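Local coordinates for protein catalase (Pseudomonas syringae, PDB 1M7S) that decomposes hydrogen peroxide into water and molecular oxygen at a heme iron, protecting the cell from the toxic effects of the peroxide, at residues H52-G57 against H236-L241; G123-T128 against G180-Y185; K294-D297 against E302-Q305. All blocks are in the same frame, centred on the assembly; numbering follows the deposited sequence.

Contact 1. Residues H52-G57 against H236-L241. With HEM (protoporphyrin IX containing Fe), chain E.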
loop_
_atom_site.group_PDB
_atom_site.type_symbol
_atom_site.label_atom_id
_atom_site.label_comp_id
_atom_site.label_asym_id
_atom_site.label_seq_id
_atom_site.Cartn_x
_atom_site.Cartn_y
_atom_site.Cartn_z
ATOM N N HIS A 52 -14.362 3.205 -15.366
ATOM C CA HIS A 52 -14.604 1.850 -15.951
ATOM C C HIS A 52 -14.409 0.761 -14.891
ATOM O O HIS A 52 -14.051 -0.383 -15.146
ATOM C CB HIS A 52 -13.673 1.626 -17.146
ATOM C CG HIS A 52 -13.864 2.566 -18.312
ATOM N ND1 HIS A 52 -14.525 2.158 -19.425
ATOM C CD2 HIS A 52 -13.480 3.848 -18.556
ATOM C CE1 HIS A 52 -14.556 3.154 -20.325
ATOM N NE2 HIS A 52 -13.909 4.189 -19.788
ATOM N N ALA A 53 -14.871 1.000 -13.639
ATOM C CA ALA A 53 -14.748 0.001 -12.595
ATOM C C ALA A 53 -15.676 -1.190 -12.826
ATOM O O ALA A 53 -15.329 -2.303 -12.422
ATOM C CB ALA A 53 -15.123 0.668 -11.257
ATOM N N ARG A 54 -16.844 -0.999 -13.418
ATOM C CA ARG A 54 -17.825 -2.043 -13.679
ATOM C C ARG A 54 -17.453 -2.740 -15.024
ATOM O O ARG A 54 -17.576 -2.052 -16.057
ATOM C CB ARG A 54 -19.214 -1.394 -13.824
ATOM C CG ARG A 54 -20.357 -2.316 -14.176
ATOM C CD ARG A 54 -20.492 -3.405 -13.121
ATOM N NE ARG A 54 -21.844 -3.805 -12.844
ATOM C CZ ARG A 54 -22.341 -4.992 -12.587
ATOM N NH1 ARG A 54 -23.636 -5.039 -12.310
ATOM N NH2 ARG A 54 -21.613 -6.101 -12.656
ATOM N N GLY A 55 -17.003 -3.990 -14.964
ATOM C CA GLY A 55 -16.530 -4.537 -16.275
ATOM C C GLY A 55 -16.735 -6.060 -16.347
ATOM O O GLY A 55 -17.091 -6.700 -15.370
ATOM N N THR A 56 -16.578 -6.582 -17.568
ATOM C CA THR A 56 -16.723 -7.991 -17.883
ATOM C C THR A 56 -15.548 -8.421 -18.790
ATOM O O THR A 56 -15.436 -7.743 -19.808
ATOM C CB THR A 56 -18.004 -8.260 -18.706
ATOM O OG1 THR A 56 -19.146 -7.652 -18.083
ATOM C CG2 THR A 56 -18.253 -9.761 -18.822
ATOM N N GLY A 57 -14.861 -9.514 -18.453
ATOM C CA GLY A 57 -13.708 -9.915 -19.255
ATOM C C GLY A 57 -13.986 -11.285 -19.851
ATOM O O GLY A 57 -14.742 -12.096 -19.321
ATOM N N HIS A 236 -27.253 -6.814 -16.805
ATOM C CA HIS A 236 -27.768 -7.332 -18.087
ATOM C C HIS A 236 -26.676 -7.504 -19.144
ATOM O O HIS A 236 -26.741 -8.513 -19.890
ATOM C CB HIS A 236 -28.935 -6.545 -18.611
ATOM C CG HIS A 236 -28.666 -5.341 -19.432
ATOM N ND1 HIS A 236 -28.162 -4.177 -18.876
ATOM C CD2 HIS A 236 -28.776 -5.098 -20.754
ATOM C CE1 HIS A 236 -27.993 -3.254 -19.805
ATOM N NE2 HIS A 236 -28.362 -3.797 -20.956
ATOM N N LEU A 237 -25.674 -6.658 -19.122
ATOM C CA LEU A 237 -24.619 -6.802 -20.131
ATOM C C LEU A 237 -23.734 -7.980 -19.765
ATOM O O LEU A 237 -23.364 -8.718 -20.683
ATOM C CB LEU A 237 -23.775 -5.520 -20.208
ATOM C CG LEU A 237 -24.627 -4.272 -20.565
ATOM C CD1 LEU A 237 -23.729 -3.013 -20.473
ATOM C CD2 LEU A 237 -25.226 -4.333 -21.952
ATOM N N THR A 238 -23.407 -8.171 -18.482
ATOM C CA THR A 238 -22.555 -9.332 -18.141
ATOM C C THR A 238 -23.292 -10.640 -18.446
ATOM O O THR A 238 -22.738 -11.645 -18.974
ATOM C CB THR A 238 -22.126 -9.293 -16.662
ATOM O OG1 THR A 238 -21.249 -8.162 -16.436
ATOM C CG2 THR A 238 -21.340 -10.542 -16.281
ATOM N N ASN A 239 -24.553 -10.680 -18.041
ATOM C CA ASN A 239 -25.357 -11.889 -18.251
ATOM C C ASN A 239 -25.463 -12.253 -19.728
ATOM O O ASN A 239 -25.365 -13.438 -20.085
ATOM C CB ASN A 239 -26.778 -11.650 -17.715
ATOM C CG ASN A 239 -26.895 -12.201 -16.299
ATOM O OD1 ASN A 239 -26.526 -13.378 -16.109
ATOM N ND2 ASN A 239 -27.412 -11.360 -15.428
ATOM N N ASP A 240 -25.766 -11.274 -20.566
ATOM C CA ASP A 240 -25.886 -11.451 -22.010
ATOM C C ASP A 240 -24.604 -12.017 -22.627
ATOM O O ASP A 240 -24.659 -12.916 -23.475
ATOM C CB ASP A 240 -26.195 -10.117 -22.689
ATOM C CG ASP A 240 -26.167 -10.220 -24.222
ATOM O OD1 ASP A 240 -25.154 -9.786 -24.827
ATOM O OD2 ASP A 240 -27.153 -10.727 -24.776
ATOM N N LEU A 241 -23.450 -11.502 -22.220
ATOM C CA LEU A 241 -22.180 -11.922 -22.794
ATOM C C LEU A 241 -21.743 -13.272 -22.284
ATOM O O LEU A 241 -21.390 -14.144 -23.102
ATOM C CB LEU A 241 -21.087 -10.873 -22.584
ATOM C CG LEU A 241 -19.690 -11.202 -23.121
ATOM C CD1 LEU A 241 -19.798 -11.432 -24.645
ATOM C CD2 LEU A 241 -18.728 -10.061 -22.808
HETATM C CHA HEM E . -9.859 3.172 -18.080
HETATM C CHB HEM E . -11.302 4.162 -22.592
HETATM C CHC HEM E . -9.871 8.744 -22.031
HETATM C CHD HEM E . -7.559 7.495 -17.939
HETATM C C1A HEM E . -10.381 3.063 -19.347
HETATM C C2A HEM E . -10.995 1.831 -19.897
HETATM C C3A HEM E . -11.392 2.105 -21.138
HETATM C C4A HEM E . -11.070 3.498 -21.402
HETATM C CMA HEM E . -12.057 1.180 -22.167
HETATM C CAA HEM E . -11.075 0.527 -19.085
HETATM C CBA HEM E . -9.991 -0.539 -19.459
HETATM C CGA HEM E . -10.321 -1.860 -18.714
HETATM O O1A HEM E . -9.478 -2.144 -17.829
HETATM O O2A HEM E . -11.336 -2.428 -19.163
HETATM C C1B HEM E . -11.016 5.475 -22.853
HETATM C C2B HEM E . -11.201 6.149 -24.132
HETATM C C3B HEM E . -10.815 7.431 -23.969
HETATM C C4B HEM E . -10.371 7.578 -22.610
HETATM C CMB HEM E . -11.770 5.457 -25.379
HETATM C CAB HEM E . -10.812 8.610 -24.942
HETATM C CBB HEM E . -10.729 8.480 -26.252
HETATM C C1C HEM E . -9.040 8.759 -20.940
HETATM C C2C HEM E . -8.131 9.831 -20.604
HETATM C C3C HEM E . -7.473 9.478 -19.492
HETATM C C4C HEM E . -7.997 8.194 -19.077
HETATM C CMC HEM E . -7.902 11.124 -21.431
HETATM C CAC HEM E . -6.380 10.216 -18.693
HETATM C CBC HEM E . -5.391 10.928 -19.261
HETATM C C1D HEM E . -8.058 6.231 -17.603
HETATM C C2D HEM E . -7.710 5.512 -16.389
HETATM C C3D HEM E . -8.332 4.331 -16.420
HETATM C C4D HEM E . -9.089 4.272 -17.652
HETATM C CMD HEM E . -6.788 6.116 -15.316
HETATM C CAD HEM E . -8.281 3.186 -15.367
HETATM C CBD HEM E . -7.211 2.126 -15.818
HETATM C CGD HEM E . -6.927 1.063 -14.773
HETATM O O1D HEM E . -6.465 -0.046 -15.218
HETATM O O2D HEM E . -7.096 1.253 -13.544
HETATM N NA HEM E . -10.500 4.053 -20.280
HETATM N NB HEM E . -10.486 6.363 -21.940
HETATM N NC HEM E . -8.963 7.778 -19.975
HETATM N ND HEM E . -8.863 5.415 -18.372
HETATM FE FE HEM E . -9.641 5.887 -20.165
HETATM O O HOH W 1 -11.916 6.894 -19.773
HETATM O O HOH W 2 -19.464 -7.625 -14.081
#
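Thr56 overlaps Thr238 of helix 236-246 with both branches, hydroxyl against hydroxyl and methyl beside methyl. OG1 of Thr56 lies 2.7 Å from OG1 of Thr238, a hydrogen-bonding distance at which the proton's place is not settled. Both threonines set OG1 anti to the carbonyl carbon (chi1 -50° and -66°), which leaves each methyl anti to its backbone N. CG2 of Thr56 then slides past Leu241, 4.0 Å from CD2. Water 2 bridges the two segments: it donates to Gly55 O at 2.9 Å and to Thr238 OG1 at 3.0 Å, and takes a weak bond from Arg54 NH2. Thr238 OG1 is also hydrogen-bonded to Glu100, and the Arg54 guanidinium, oblique to Thr238, is held through NE by Ser98 O and through NH1 by Ser235. Four residues before Thr56, the His52 ring lies flat over one pyrrole of the heme, with C2A 3.3 Å above the ring plane, over its centre. His52 ND1 is hydrogen-bonded to Ser90 OG, and NE2 makes at most a weak hydrogen bond, 3.4 Å, to water 1, which is bound to the iron. This is the distal side of the catalase heme pocket, where His52 is the predicted active-site histidine. Thr56, water 2 and Glu100 share Thr238 OG1, so these buried polar groups satisfy one another and join the start of strand 55-64 to helix 236-246.

Contact 2. Residues G123-T128 against G180-Y185. With HEM (protoporphyrin IX containing Fe), chain E.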
loop_
_atom_site.group_PDB
_atom_site.type_symbol
_atom_site.label_atom_id
_atom_site.label_comp_id
_atom_site.label_asym_id
_atom_site.label_seq_id
_atom_site.Cartn_x
_atom_site.Cartn_y
_atom_site.Cartn_z
ATOM N N GLY A 123 -10.397 0.991 -26.357
ATOM C CA GLY A 123 -11.374 1.845 -27.055
ATOM C C GLY A 123 -12.706 1.950 -26.307
ATOM O O GLY A 123 -12.856 1.518 -25.213
ATOM N N ASN A 124 -13.728 2.462 -26.949
ATOM C CA ASN A 124 -15.068 2.662 -26.515
ATOM C C ASN A 124 -16.029 2.394 -27.658
ATOM O O ASN A 124 -15.639 2.416 -28.832
ATOM C CB ASN A 124 -15.277 4.143 -26.081
ATOM C CG ASN A 124 -14.980 4.431 -24.633
ATOM O OD1 ASN A 124 -14.729 3.581 -23.775
ATOM N ND2 ASN A 124 -14.939 5.713 -24.251
ATOM N N ASN A 125 -17.314 2.204 -27.351
ATOM C CA ASN A 125 -18.282 2.076 -28.454
ATOM C C ASN A 125 -18.426 3.441 -29.100
ATOM O O ASN A 125 -18.528 3.505 -30.342
ATOM C CB ASN A 125 -19.606 1.469 -27.952
ATOM C CG ASN A 125 -20.367 2.400 -27.017
ATOM O OD1 ASN A 125 -19.754 3.119 -26.222
ATOM N ND2 ASN A 125 -21.709 2.429 -27.083
ATOM N N PHE A 126 -18.366 4.576 -28.379
ATOM C CA PHE A 126 -18.543 5.860 -29.080
ATOM C C PHE A 126 -17.263 6.203 -29.832
ATOM O O PHE A 126 -16.165 6.048 -29.299
ATOM C CB PHE A 126 -18.818 7.009 -28.102
ATOM C CG PHE A 126 -20.082 6.957 -27.302
ATOM C CD1 PHE A 126 -21.116 6.091 -27.588
ATOM C CD2 PHE A 126 -20.221 7.876 -26.245
ATOM C CE1 PHE A 126 -22.258 6.054 -26.799
ATOM C CE2 PHE A 126 -21.402 7.874 -25.501
ATOM C CZ PHE A 126 -22.411 6.967 -25.776
ATOM N N PRO A 127 -17.362 6.704 -31.049
ATOM C CA PRO A 127 -16.138 6.956 -31.835
ATOM C C PRO A 127 -15.426 8.252 -31.532
ATOM O O PRO A 127 -14.376 8.639 -32.062
ATOM C CB PRO A 127 -16.652 6.968 -33.295
ATOM C CG PRO A 127 -18.021 7.550 -33.076
ATOM C CD PRO A 127 -18.594 6.852 -31.829
ATOM N N THR A 128 -16.049 9.091 -30.668
ATOM C CA THR A 128 -15.516 10.402 -30.320
ATOM C C THR A 128 -15.581 10.512 -28.781
ATOM O O THR A 128 -16.339 9.770 -28.167
ATOM C CB THR A 128 -16.304 11.566 -30.944
ATOM O OG1 THR A 128 -17.723 11.463 -30.771
ATOM C CG2 THR A 128 -15.986 11.562 -32.449
ATOM N N GLY A 180 -26.374 5.357 -25.779
ATOM C CA GLY A 180 -25.985 5.425 -24.368
ATOM C C GLY A 180 -26.485 4.243 -23.553
ATOM O O GLY A 180 -25.945 3.941 -22.459
ATOM N N THR A 181 -27.440 3.433 -24.044
ATOM C CA THR A 181 -27.895 2.249 -23.316
ATOM C C THR A 181 -28.033 1.027 -24.231
ATOM O O THR A 181 -29.123 0.662 -24.708
ATOM C CB THR A 181 -29.267 2.519 -22.666
ATOM O OG1 THR A 181 -30.157 3.043 -23.693
ATOM C CG2 THR A 181 -29.259 3.560 -21.559
ATOM N N PRO A 182 -26.947 0.332 -24.470
ATOM C CA PRO A 182 -26.866 -0.866 -25.307
ATOM C C PRO A 182 -27.642 -2.052 -24.749
ATOM O O PRO A 182 -27.721 -2.245 -23.519
ATOM C CB PRO A 182 -25.370 -1.268 -25.400
ATOM C CG PRO A 182 -24.697 0.029 -24.968
ATOM C CD PRO A 182 -25.608 0.676 -23.947
ATOM N N ALA A 183 -28.110 -2.927 -25.633
ATOM C CA ALA A 183 -28.799 -4.155 -25.169
ATOM C C ALA A 183 -27.777 -5.236 -24.810
ATOM O O ALA A 183 -28.104 -6.158 -24.014
ATOM C CB ALA A 183 -29.735 -4.672 -26.240
ATOM N N GLY A 184 -26.560 -5.120 -25.329
ATOM C CA GLY A 184 -25.528 -6.096 -24.979
ATOM C C GLY A 184 -24.187 -5.606 -25.527
ATOM O O GLY A 184 -24.156 -4.970 -26.591
ATOM N N TYR A 185 -23.113 -6.053 -24.952
ATOM C CA TYR A 185 -21.767 -5.709 -25.457
ATOM C C TYR A 185 -21.546 -6.349 -26.841
ATOM O O TYR A 185 -20.830 -5.790 -27.688
ATOM C CB TYR A 185 -20.681 -6.202 -24.524
ATOM C CG TYR A 185 -20.591 -5.459 -23.199
ATOM C CD1 TYR A 185 -20.489 -4.069 -23.189
ATOM C CD2 TYR A 185 -20.503 -6.203 -22.032
ATOM C CE1 TYR A 185 -20.354 -3.397 -21.986
ATOM C CE2 TYR A 185 -20.335 -5.538 -20.815
ATOM C CZ TYR A 185 -20.277 -4.166 -20.822
ATOM O OH TYR A 185 -20.147 -3.515 -19.604
HETATM C CHA HEM E . -9.859 3.172 -18.080
HETATM C CHB HEM E . -11.302 4.162 -22.592
HETATM C CHC HEM E . -9.871 8.744 -22.031
HETATM C CHD HEM E . -7.559 7.495 -17.939
HETATM C C1A HEM E . -10.381 3.063 -19.347
HETATM C C2A HEM E . -10.995 1.831 -19.897
HETATM C C3A HEM E . -11.392 2.105 -21.138
HETATM C C4A HEM E . -11.070 3.498 -21.402
HETATM C CMA HEM E . -12.057 1.180 -22.167
HETATM C CAA HEM E . -11.075 0.527 -19.085
HETATM C CBA HEM E . -9.991 -0.539 -19.459
HETATM C CGA HEM E . -10.321 -1.860 -18.714
HETATM O O1A HEM E . -9.478 -2.144 -17.829
HETATM O O2A HEM E . -11.336 -2.428 -19.163
HETATM C C1B HEM E . -11.016 5.475 -22.853
HETATM C C2B HEM E . -11.201 6.149 -24.132
HETATM C C3B HEM E . -10.815 7.431 -23.969
HETATM C C4B HEM E . -10.371 7.578 -22.610
HETATM C CMB HEM E . -11.770 5.457 -25.379
HETATM C CAB HEM E . -10.812 8.610 -24.942
HETATM C CBB HEM E . -10.729 8.480 -26.252
HETATM C C1C HEM E . -9.040 8.759 -20.940
HETATM C C2C HEM E . -8.131 9.831 -20.604
HETATM C C3C HEM E . -7.473 9.478 -19.492
HETATM C C4C HEM E . -7.997 8.194 -19.077
HETATM C CMC HEM E . -7.902 11.124 -21.431
HETATM C CAC HEM E . -6.380 10.216 -18.693
HETATM C CBC HEM E . -5.391 10.928 -19.261
HETATM C C1D HEM E . -8.058 6.231 -17.603
HETATM C C2D HEM E . -7.710 5.512 -16.389
HETATM C C3D HEM E . -8.332 4.331 -16.420
HETATM C C4D HEM E . -9.089 4.272 -17.652
HETATM C CMD HEM E . -6.788 6.116 -15.316
HETATM C CAD HEM E . -8.281 3.186 -15.367
HETATM C CBD HEM E . -7.211 2.126 -15.818
HETATM C CGD HEM E . -6.927 1.063 -14.773
HETATM O O1D HEM E . -6.465 -0.046 -15.218
HETATM O O2D HEM E . -7.096 1.253 -13.544
HETATM N NA HEM E . -10.500 4.053 -20.280
HETATM N NB HEM E . -10.486 6.363 -21.940
HETATM N NC HEM E . -8.963 7.778 -19.975
HETATM N ND HEM E . -8.863 5.415 -18.372
HETATM FE FE HEM E . -9.641 5.887 -20.165
HETATM O O HOH W 1 -11.916 6.894 -19.773
#
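A chi1 of -64° sets CG of Phe126 anti to the carbonyl carbon and carries the ring out to Gly180, while chi1 of 68° turns the amide of Asn125 toward Pro182. The rim of the phenyl ring, near its plane, meets the glycine: CZ stands 4.1 Å from CA of Gly180. At this point the 180-185 segment offers bare backbone to the aromatic ring. Beside it, ND2 of Asn125 rests 4.4 Å from CG of Pro182, a loose van der Waals contact of the amide with the proline ring. The other end of that amide is tied elsewhere, OD1 accepting from the backbone N of His106, and this bond fixes how the side chain is turned. No hydrogen bond links the two segments, which meet through a small area of van der Waals packing.

On the heme side of the same segment, Gly123 O comes 3.2 Å from the methyl carbon CMA of the heme, and the amide of Asn124 lies against methyl CMB. Asn124, the asparagine of the predicted active site, packs beside His52 on the distal side of the heme; the residues that follow it, Asn125 and Phe126, make the present contact. Strand 117-124 of the beta barrel ends here, Asn124 still pairing by backbone with Asn191 of strand 190-199. Beyond it, Phe126 packs on Thr171 and Leu174 of helix 169-176 and on Pro105, while the 180-185 loop leads from that helix toward strand 190-199, whose Asn191 binds Asn125 O through ND2.

Contact 3. Residues K294-D297 against E302-Q305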
loop_
_atom_site.group_PDB
_atom_site.type_symbol
_atom_site.label_atom_id
_atom_site.label_comp_id
_atom_site.label_asym_id
_atom_site.label_seq_id
_atom_site.Cartn_x
_atom_site.Cartn_y
_atom_site.Cartn_z
ATOM N N LYS A 294 -14.303 -17.531 -24.984
ATOM C CA LYS A 294 -14.017 -18.246 -23.745
ATOM C C LYS A 294 -14.304 -17.339 -22.524
ATOM O O LYS A 294 -13.786 -16.226 -22.552
ATOM C CB LYS A 294 -12.548 -18.540 -23.630
ATOM C CG LYS A 294 -12.154 -19.908 -23.089
ATOM C CD LYS A 294 -11.454 -20.588 -24.279
ATOM C CE LYS A 294 -11.789 -22.069 -24.430
ATOM N NZ LYS A 294 -11.332 -22.526 -25.799
ATOM N N ASN A 295 -15.040 -17.840 -21.559
ATOM C CA ASN A 295 -15.209 -17.088 -20.317
ATOM C C ASN A 295 -13.970 -17.253 -19.458
ATOM O O ASN A 295 -13.177 -18.209 -19.590
ATOM C CB ASN A 295 -16.446 -17.545 -19.525
ATOM C CG ASN A 295 -17.700 -16.981 -20.170
ATOM O OD1 ASN A 295 -17.824 -15.776 -20.418
ATOM N ND2 ASN A 295 -18.669 -17.865 -20.444
ATOM N N VAL A 296 -13.751 -16.300 -18.536
ATOM C CA VAL A 296 -12.595 -16.407 -17.626
ATOM C C VAL A 296 -12.780 -17.524 -16.596
ATOM O O VAL A 296 -13.914 -17.918 -16.351
ATOM C CB VAL A 296 -12.391 -15.079 -16.870
ATOM C CG1 VAL A 296 -12.206 -13.929 -17.874
ATOM C CG2 VAL A 296 -13.573 -14.801 -15.954
ATOM N N ASP A 297 -11.683 -17.920 -15.960
ATOM C CA ASP A 297 -11.798 -18.949 -14.921
ATOM C C ASP A 297 -12.029 -18.303 -13.552
ATOM O O ASP A 297 -12.753 -18.877 -12.727
ATOM C CB ASP A 297 -10.470 -19.698 -14.900
ATOM C CG ASP A 297 -10.316 -20.602 -16.133
ATOM O OD1 ASP A 297 -9.181 -20.685 -16.638
ATOM O OD2 ASP A 297 -11.274 -21.237 -16.571
ATOM N N GLU A 302 -8.302 -12.517 -13.262
ATOM C CA GLU A 302 -8.266 -12.118 -14.657
ATOM C C GLU A 302 -8.960 -10.787 -14.927
ATOM O O GLU A 302 -8.234 -9.858 -15.323
ATOM C CB GLU A 302 -8.911 -13.218 -15.511
ATOM C CG GLU A 302 -8.127 -14.537 -15.322
ATOM C CD GLU A 302 -8.792 -15.705 -16.009
ATOM O OE1 GLU A 302 -8.784 -15.737 -17.268
ATOM O OE2 GLU A 302 -9.315 -16.606 -15.313
ATOM N N THR A 303 -10.264 -10.683 -14.788
ATOM C CA THR A 303 -10.954 -9.439 -15.186
ATOM C C THR A 303 -10.569 -8.283 -14.274
ATOM O O THR A 303 -10.329 -7.216 -14.798
ATOM C CB THR A 303 -12.475 -9.630 -15.181
ATOM O OG1 THR A 303 -12.793 -10.810 -15.971
ATOM C CG2 THR A 303 -13.231 -8.435 -15.753
ATOM N N GLU A 304 -10.513 -8.496 -12.959
ATOM C CA GLU A 304 -10.210 -7.349 -12.089
ATOM C C GLU A 304 -8.756 -6.939 -12.276
ATOM O O GLU A 304 -8.473 -5.762 -12.333
ATOM C CB GLU A 304 -10.491 -7.709 -10.616
ATOM C CG GLU A 304 -10.503 -6.482 -9.712
ATOM C CD GLU A 304 -11.527 -5.420 -10.105
ATOM O OE1 GLU A 304 -11.273 -4.208 -9.826
ATOM O OE2 GLU A 304 -12.602 -5.704 -10.642
ATOM N N GLN A 305 -7.831 -7.936 -12.287
ATOM C CA GLN A 305 -6.421 -7.597 -12.370
ATOM C C GLN A 305 -5.857 -7.279 -13.748
ATOM O O GLN A 305 -4.687 -6.814 -13.779
ATOM C CB GLN A 305 -5.577 -8.682 -11.695
ATOM C CG GLN A 305 -5.798 -8.846 -10.209
ATOM C CD GLN A 305 -4.846 -9.842 -9.581
ATOM O OE1 GLN A 305 -4.316 -9.526 -8.521
ATOM N NE2 GLN A 305 -4.591 -11.012 -10.223
#
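Glu302 OE2 is gripped by two backbone amides, those of Asp297 and Asn298. The bond from Asp297 N is 2.8 Å long and bent, with an N-H...O angle of 139°; the donor arrives on the syn side of OE2, 31° out of the carboxylate plane. The other oxygen, OE1, forms a salt bridge with Lys59, so both oxygens of this buried carboxylate have partners. The glutamate chain is extended beyond CG, which lets it span from the helix back to the residues that precede it. On its way it runs alongside Val296 in the opposite direction, OE1 coming 3.7 Å from CB of Val296. CB of Asp297 also lies 3.3 Å from Glu302 OE2.

Strand 284-295 of the antiparallel catalase barrel leads into Val296 and Asp297, and the short helix 299-304 follows after a short connection. Glu302 therefore reaches back to bind amides at the entry of its own helix, whose backbone widens to a pi-helical turn at 302-304. The side chains of Val296 and Thr303 cross at about a right angle, with CG1 of the valine 3.7 Å from OG1 of the threonine. Val296, Glu302 and Thr303 all pack on Phe86 of strand 82-90.

The carboxylates of Asp297 and Glu302 come fairly close, OD1 of Asp297 lying 4.3 Å from OE2 of Glu302. The nearby Lys59 would be expected to offset part of their repulsion, and OD1 of Asp297 is hydrogen-bonded to NE2 of His369 of the third subunit. Val296 also packs on Arg149 of the second subunit.

From the N terminus, the chain first passes residues 52-57, where contact 1 opens, and it closes at helix 236-246 after five more barrel strands, from 82-90 to 205-214, and several helices. Contact 2 nests inside that loop: it opens at the end of strand 117-124 and closes past helix 169-176. Contact 3 follows in series, a short local closure from strand 284-295 to helix 299-304. Contacts 1 and 2 touch through His236 and Pro182 and share the heme. Contact 1 meets contact 3 where Gly57 packs on Thr303 and Val296, strands 55-64 and 284-295 being neighbours in the sheet; contacts 2 and 3 do not touch.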